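Local coordinates for uncharacterized protein (Enterococcus faecalis, PDB 2QRU) that is of unknown function but has the alpha/beta-hydrolase fold and is probably a hydrolase, at residues Asp65-Asn71 with Asp159-Trp165; Pro124-Val128 with Trp270-Arg274. All coordinates share one frame; numbering follows the deposited sequence.

Interaction 1: residues Asp65-Asn71 with Asp159-Trp165; sequences DYLLAPN and DQTKPVW
Asn71 and Leu67 both carry CG anti to their own carbonyl carbon (chi1 -52° and -68°), which sends the Asn71 amide into the turn at Asp159-Lys162 and a Leu67 methyl onto the Trp165 indole. The contact joins two loops of the alpha/beta-hydrolase fold, one leaving strand 59-64, the other in the long excursion between strand 127-130 and helix 173-181. Asn71 ND2 gives one hydrogen to Lys162 O at 2.7 Å and the other to Asp159 O at 3.1 Å, both nearly straight and within the amide plane. Lys162 O is met not far from the direction of its C=O, the donor tilted modestly out of the carbonyl plane, whereas Asp159 O is approached from above that plane. With OD1 bonded to Arg172, the whole amide is fixed in its rotation. The turn it grips is itself shaped by Asp159, whose OD1 accepts from Thr161 N in an Asx turn and whose OD2 accepts from Lys162 N through its syn lone pair. A cis peptide precedes Pro70, and CG of that ring rests 3.6 Å from Gln160 OE1. Between the two ends the backbones meet through a weak Leu68 N to Val164 O bond, and water 2 bridges Leu68 O and Val164 N. Farther along, Leu67 CD2 stands 3.6 Å from the centroid of the six-membered ring of Trp165, only 9° off its normal.

Interaction 2: residues Pro124-Val128 with Trp270-Arg274; sequences PQFLV and WLKER
Gln125 reaches Arg274 through water 4, which donates to Gln125 O and accepts from Arg274 NH1 at 2.9 Å. Phe126, next in line where the chain joins the central alpha/beta-hydrolase sheet, points its ring at the end of helix 258-272. With chi1 at 63° its CG is flanked by both backbone neighbours, and this places the ring among three side chains. Arg274 CG sits over one face, 4.2 Å from the centroid, as a CH-pi contact; in the conformer given here, Leu271 CD2 comes 3.8 Å from Phe126 CE1; and Trp270 CH2 touches Phe126 CB at 3.8 Å, the two ring planes standing steeply at 81°. Tyr59 adds an edge-to-face partner to the same phenyl ring. Leu127 turns its side chain to helix 105-119 and offers this contact its carbonyl, with O 3.5 Å from Trp270 CH2. Val128 closes the row, CG2 lying 3.9 Å from Trp270 CZ3. Arg274 doubles back on itself so that NE and NH2 both grip Trp270 O, which also accepts from Glu273 N, while its guanidinium lies over the indole at CE2. Its charged end would offset the carbonyl's partial charge at the helix terminus, and its aliphatic part packs on Phe126. With no direct hydrogen bond across the contact, aromatic and aliphatic packing and one bridging water hold the two segments together.

How the interactions relate
From the N terminus, the chain leaves strand 59-64 into residues 65-71, the first half of interaction 1, then runs through helix 74-93, strand 98-103 and helix 105-119 to residues 124-128, the first half of interaction 2. After strand 127-130 it enters the long excursion in which residues 159-165 close the loop of interaction 1; residues 270-274, at the C terminus, close that of interaction 2. The two loops therefore cross. Interaction 1 ties the excursion to the loop after strand 59-64; interaction 2 fastens the last helix to the central sheet. Their centres are 31 Å apart, on opposite sides of the chain's centre.

Interaction 1: residues Asp65-Asn71 with Asp159-Trp165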
loop_
_atom_site.group_PDB
_atom_site.type_symbol
_atom_site.label_atom_id
_atom_site.label_comp_id
_atom_site.label_asym_id
_atom_site.label_seq_id
_atom_site.Cartn_x
_atom_site.Cartn_y
_atom_site.Cartn_z
ATOM N N ASP A 65 8.052 3.781 -5.582
ATOM C CA ASP A 65 8.906 3.463 -4.431
ATOM C C ASP A 65 8.481 4.251 -3.201
ATOM O O ASP A 65 8.068 5.410 -3.311
ATOM C CB ASP A 65 10.357 3.903 -4.693
ATOM C CG ASP A 65 11.117 3.024 -5.683
ATOM O OD1 ASP A 65 10.691 1.915 -6.052
ATOM O OD2 ASP A 65 12.202 3.481 -6.091
ATOM N N TYR A 66 8.684 3.658 -2.024
ATOM C CA TYR A 66 8.689 4.429 -0.792
ATOM C C TYR A 66 9.790 3.933 0.161
ATOM O O TYR A 66 10.280 2.794 0.035
ATOM C CB TYR A 66 7.287 4.424 -0.180
ATOM C CG TYR A 66 6.713 3.048 0.135
ATOM C CD1 TYR A 66 7.115 2.349 1.299
ATOM C CD2 TYR A 66 5.753 2.442 -0.720
ATOM C CE1 TYR A 66 6.581 1.107 1.619
ATOM C CE2 TYR A 66 5.197 1.199 -0.387
ATOM C CZ TYR A 66 5.597 0.543 0.776
ATOM O OH TYR A 66 5.028 -0.671 1.112
ATOM N N LEU A 67 10.214 4.797 1.070
ATOM C CA LEU A 67 11.293 4.440 1.994
ATOM C C LEU A 67 10.855 3.336 2.967
ATOM O O LEU A 67 9.649 3.226 3.306
ATOM C CB LEU A 67 11.773 5.693 2.750
ATOM C CG LEU A 67 12.495 6.704 1.852
ATOM C CD1 LEU A 67 12.751 7.968 2.652
ATOM C CD2 LEU A 67 13.833 6.148 1.281
ATOM N N LEU A 68 11.832 2.548 3.435
ATOM C CA LEU A 68 11.541 1.399 4.283
ATOM C C LEU A 68 12.197 1.538 5.642
ATOM O O LEU A 68 13.310 2.065 5.760
ATOM C CB LEU A 68 11.990 0.084 3.639
ATOM C CG LEU A 68 11.408 -0.227 2.253
ATOM C CD1 LEU A 68 12.060 -1.473 1.695
ATOM C CD2 LEU A 68 9.873 -0.369 2.323
ATOM N N ALA A 69 11.460 1.069 6.646
ATOM C CA ALA A 69 11.917 0.981 8.032
ATOM C C ALA A 69 12.749 -0.294 8.226
ATOM O O ALA A 69 12.654 -1.233 7.412
ATOM C CB ALA A 69 10.696 1.016 8.983
ATOM N N PRO A 70 13.597 -0.342 9.279
ATOM C CA PRO A 70 13.869 0.685 10.298
ATOM C C PRO A 70 14.773 1.814 9.803
ATOM O O PRO A 70 14.977 2.791 10.545
ATOM C CB PRO A 70 14.595 -0.103 11.405
ATOM C CG PRO A 70 15.363 -1.179 10.627
ATOM C CD PRO A 70 14.446 -1.543 9.454
ATOM N N ASN A 71 15.341 1.650 8.594
ATOM C CA ASN A 71 16.302 2.600 7.995
ATOM C C ASN A 71 15.729 4.014 7.977
ATOM O O ASN A 71 16.431 4.977 8.297
ATOM C CB ASN A 71 16.709 2.161 6.586
ATOM C CG ASN A 71 17.190 0.726 6.536
ATOM O OD1 ASN A 71 16.560 -0.174 7.092
ATOM N ND2 ASN A 71 18.310 0.498 5.849
ATOM N N ASP A 159 21.097 -4.574 5.858
ATOM C CA ASP A 159 21.448 -3.235 6.311
ATOM C C ASP A 159 20.247 -2.485 6.877
ATOM O O ASP A 159 19.173 -2.429 6.236
ATOM C CB ASP A 159 22.050 -2.397 5.183
ATOM C CG ASP A 159 22.232 -0.946 5.599
ATOM O OD1 ASP A 159 23.007 -0.691 6.548
ATOM O OD2 ASP A 159 21.560 -0.069 5.021
ATOM N N GLN A 160 20.448 -1.897 8.059
ATOM C CA GLN A 160 19.412 -1.090 8.727
ATOM C C GLN A 160 19.742 0.417 8.755
ATOM O O GLN A 160 18.961 1.215 9.280
ATOM C CB GLN A 160 19.176 -1.589 10.163
ATOM C CG GLN A 160 18.720 -3.040 10.269
ATOM C CD GLN A 160 18.441 -3.469 11.700
ATOM O OE1 GLN A 160 18.018 -2.674 12.538
ATOM N NE2 GLN A 160 18.666 -4.743 11.982
ATOM N N THR A 161 20.878 0.789 8.172
ATOM C CA THR A 161 21.396 2.147 8.308
ATOM C C THR A 161 20.972 3.091 7.186
ATOM O O THR A 161 20.324 4.118 7.448
ATOM C CB THR A 161 22.935 2.134 8.407
ATOM O OG1 THR A 161 23.337 1.141 9.362
ATOM C CG2 THR A 161 23.453 3.504 8.825
ATOM N N LYS A 162 21.343 2.739 5.940
ATOM C CA LYS A 162 21.201 3.668 4.825
ATOM C C LYS A 162 19.766 3.609 4.271
ATOM O O LYS A 162 19.117 2.568 4.389
ATOM C CB LYS A 162 22.208 3.328 3.720
ATOM C CG LYS A 162 23.673 3.310 4.203
ATOM C CD LYS A 162 24.510 2.470 3.251
ATOM C CE LYS A 162 25.862 2.162 3.876
ATOM N NZ LYS A 162 26.871 1.703 2.888
ATOM N N PRO A 163 19.274 4.722 3.675
ATOM C CA PRO A 163 17.900 4.735 3.128
ATOM C C PRO A 163 17.715 3.687 2.045
ATOM O O PRO A 163 18.625 3.444 1.250
ATOM C CB PRO A 163 17.793 6.127 2.480
ATOM C CG PRO A 163 18.746 6.961 3.290
ATOM C CD PRO A 163 19.926 6.033 3.480
ATOM N N VAL A 164 16.518 3.098 1.990
ATOM C CA VAL A 164 16.238 2.036 1.019
ATOM C C VAL A 164 14.911 2.349 0.303
ATOM O O VAL A 164 13.869 2.487 0.951
ATOM C CB VAL A 164 16.191 0.629 1.698
ATOM C CG1 VAL A 164 15.837 -0.471 0.651
ATOM C CG2 VAL A 164 17.538 0.306 2.405
ATOM N N TRP A 165 14.986 2.493 -1.020
ATOM C CA TRP A 165 13.826 2.847 -1.866
ATOM C C TRP A 165 13.108 1.634 -2.413
ATOM O O TRP A 165 11.942 1.741 -2.841
ATOM C CB TRP A 165 14.262 3.692 -3.070
ATOM C CG TRP A 165 14.534 5.137 -2.815
ATOM C CD1 TRP A 165 15.739 5.766 -2.914
ATOM C CD2 TRP A 165 13.589 6.142 -2.409
ATOM N NE1 TRP A 165 15.604 7.101 -2.623
ATOM C CE2 TRP A 165 14.293 7.359 -2.319
ATOM C CE3 TRP A 165 12.206 6.138 -2.150
ATOM C CZ2 TRP A 165 13.674 8.552 -1.938
ATOM C CZ3 TRP A 165 11.603 7.330 -1.777
ATOM C CH2 TRP A 165 12.325 8.511 -1.688
HETATM O O HOH W 1 9.690 0.851 -1.665
HETATM O O HOH W 2 14.830 3.556 4.090
HETATM O O HOH W 3 18.430 5.634 6.782
#

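Interaction 2: residues Pro124-Val128 with Trp270-Arg274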
loop_
_atom_site.group_PDB
_atom_site.type_symbol
_atom_site.label_atom_id
_atom_site.label_comp_id
_atom_site.label_asym_id
_atom_site.label_seq_id
_atom_site.Cartn_x
_atom_site.Cartn_y
_atom_site.Cartn_z
ATOM N N PRO A 124 -7.564 12.328 -4.681
ATOM C CA PRO A 124 -7.719 11.206 -5.623
ATOM C C PRO A 124 -9.173 11.102 -6.069
ATOM O O PRO A 124 -10.067 11.496 -5.318
ATOM C CB PRO A 124 -7.373 9.972 -4.772
ATOM C CG PRO A 124 -6.482 10.547 -3.631
ATOM C CD PRO A 124 -7.119 11.885 -3.346
ATOM N N GLN A 125 -9.399 10.562 -7.271
ATOM C CA GLN A 125 -10.745 10.310 -7.769
ATOM C C GLN A 125 -11.370 9.127 -7.029
ATOM O O GLN A 125 -12.591 9.091 -6.828
ATOM C CB GLN A 125 -10.727 10.034 -9.294
ATOM C CG GLN A 125 -12.134 9.909 -9.926
ATOM C CD GLN A 125 -12.138 9.338 -11.370
ATOM O OE1 GLN A 125 -11.295 8.500 -11.748
ATOM N NE2 GLN A 125 -13.120 9.768 -12.166
ATOM N N PHE A 126 -10.524 8.142 -6.690
ATOM C CA PHE A 126 -10.969 6.928 -6.016
ATOM C C PHE A 126 -9.787 6.214 -5.391
ATOM O O PHE A 126 -8.613 6.528 -5.692
ATOM C CB PHE A 126 -11.668 6.000 -7.009
ATOM C CG PHE A 126 -10.759 5.520 -8.114
ATOM C CD1 PHE A 126 -9.962 4.363 -7.949
ATOM C CD2 PHE A 126 -10.728 6.204 -9.326
ATOM C CE1 PHE A 126 -9.102 3.919 -8.993
ATOM C CE2 PHE A 126 -9.896 5.795 -10.355
ATOM C CZ PHE A 126 -9.074 4.642 -10.200
ATOM N N LEU A 127 -10.108 5.239 -4.560
ATOM C CA LEU A 127 -9.105 4.500 -3.788
ATOM C C LEU A 127 -9.377 3.004 -3.892
ATOM O O LEU A 127 -10.566 2.624 -3.958
ATOM C CB LEU A 127 -9.198 4.892 -2.320
ATOM C CG LEU A 127 -9.118 6.399 -1.951
ATOM C CD1 LEU A 127 -9.413 6.549 -0.460
ATOM C CD2 LEU A 127 -7.694 6.893 -2.337
ATOM N N VAL A 128 -8.344 2.160 -3.913
ATOM C CA VAL A 128 -8.573 0.711 -3.916
ATOM C C VAL A 128 -7.679 0.150 -2.813
ATOM O O VAL A 128 -6.457 0.309 -2.840
ATOM C CB VAL A 128 -8.222 0.083 -5.307
ATOM C CG1 VAL A 128 -8.393 -1.449 -5.264
ATOM C CG2 VAL A 128 -9.069 0.716 -6.438
ATOM N N TRP A 270 -16.631 -2.367 -10.607
ATOM C CA TRP A 270 -16.616 -1.125 -9.793
ATOM C C TRP A 270 -15.774 -0.044 -10.497
ATOM O O TRP A 270 -16.180 1.152 -10.514
ATOM C CB TRP A 270 -16.039 -1.436 -8.422
ATOM C CG TRP A 270 -15.998 -0.280 -7.461
ATOM C CD1 TRP A 270 -16.976 0.096 -6.584
ATOM C CD2 TRP A 270 -14.883 0.595 -7.241
ATOM N NE1 TRP A 270 -16.548 1.190 -5.844
ATOM C CE2 TRP A 270 -15.272 1.519 -6.225
ATOM C CE3 TRP A 270 -13.610 0.714 -7.822
ATOM C CZ2 TRP A 270 -14.419 2.511 -5.760
ATOM C CZ3 TRP A 270 -12.731 1.713 -7.340
ATOM C CH2 TRP A 270 -13.157 2.602 -6.319
ATOM N N LEU A 271 -14.631 -0.436 -11.065
ATOM C CA LEU A 271 -13.774 0.529 -11.789
ATOM C C LEU A 271 -14.513 1.119 -12.978
ATOM O O LEU A 271 -14.407 2.328 -13.253
ATOM C CB LEU A 271 -12.476 -0.112 -12.271
ATOM C CG LEU A 271 -11.406 -0.384 -11.230
ATOM C CD1 LEU A 271 -10.304 -1.150 -11.929
ATOM C CD2 LEU A 271 -10.862 0.914 -10.625
ATOM N N LYS A 272 -15.279 0.279 -13.673
ATOM C CA LYS A 272 -16.081 0.753 -14.813
ATOM C C LYS A 272 -17.178 1.782 -14.434
ATOM O O LYS A 272 -17.691 2.468 -15.305
ATOM C CB LYS A 272 -16.677 -0.436 -15.601
ATOM C CG LYS A 272 -15.605 -1.196 -16.377
ATOM C CD LYS A 272 -16.212 -2.432 -17.094
ATOM C CE LYS A 272 -15.302 -2.955 -18.234
ATOM N NZ LYS A 272 -13.915 -3.269 -17.786
ATOM N N GLU A 273 -17.509 1.882 -13.138
ATOM C CA GLU A 273 -18.466 2.884 -12.653
ATOM C C GLU A 273 -17.808 4.182 -12.148
ATOM O O GLU A 273 -18.516 5.098 -11.760
ATOM C CB GLU A 273 -19.423 2.283 -11.601
ATOM C CG GLU A 273 -20.257 1.132 -12.227
ATOM C CD GLU A 273 -21.353 0.556 -11.310
ATOM O OE1 GLU A 273 -21.531 1.059 -10.176
ATOM O OE2 GLU A 273 -22.029 -0.406 -11.767
ATOM N N ARG A 274 -16.478 4.277 -12.203
ATOM C CA ARG A 274 -15.830 5.571 -11.842
ATOM C C ARG A 274 -16.233 6.706 -12.741
ATOM O O ARG A 274 -16.672 6.542 -13.909
ATOM C CB ARG A 274 -14.298 5.461 -11.847
ATOM C CG ARG A 274 -13.736 4.447 -10.865
ATOM C CD ARG A 274 -14.297 4.569 -9.419
ATOM N NE ARG A 274 -15.476 3.704 -9.232
ATOM C CZ ARG A 274 -16.477 3.914 -8.374
ATOM N NH1 ARG A 274 -16.518 5.017 -7.595
ATOM N NH2 ARG A 274 -17.480 3.025 -8.280
ATOM O OXT ARG A 274 -16.127 7.865 -12.254
HETATM O O HOH W 4 -14.915 7.450 -7.723
#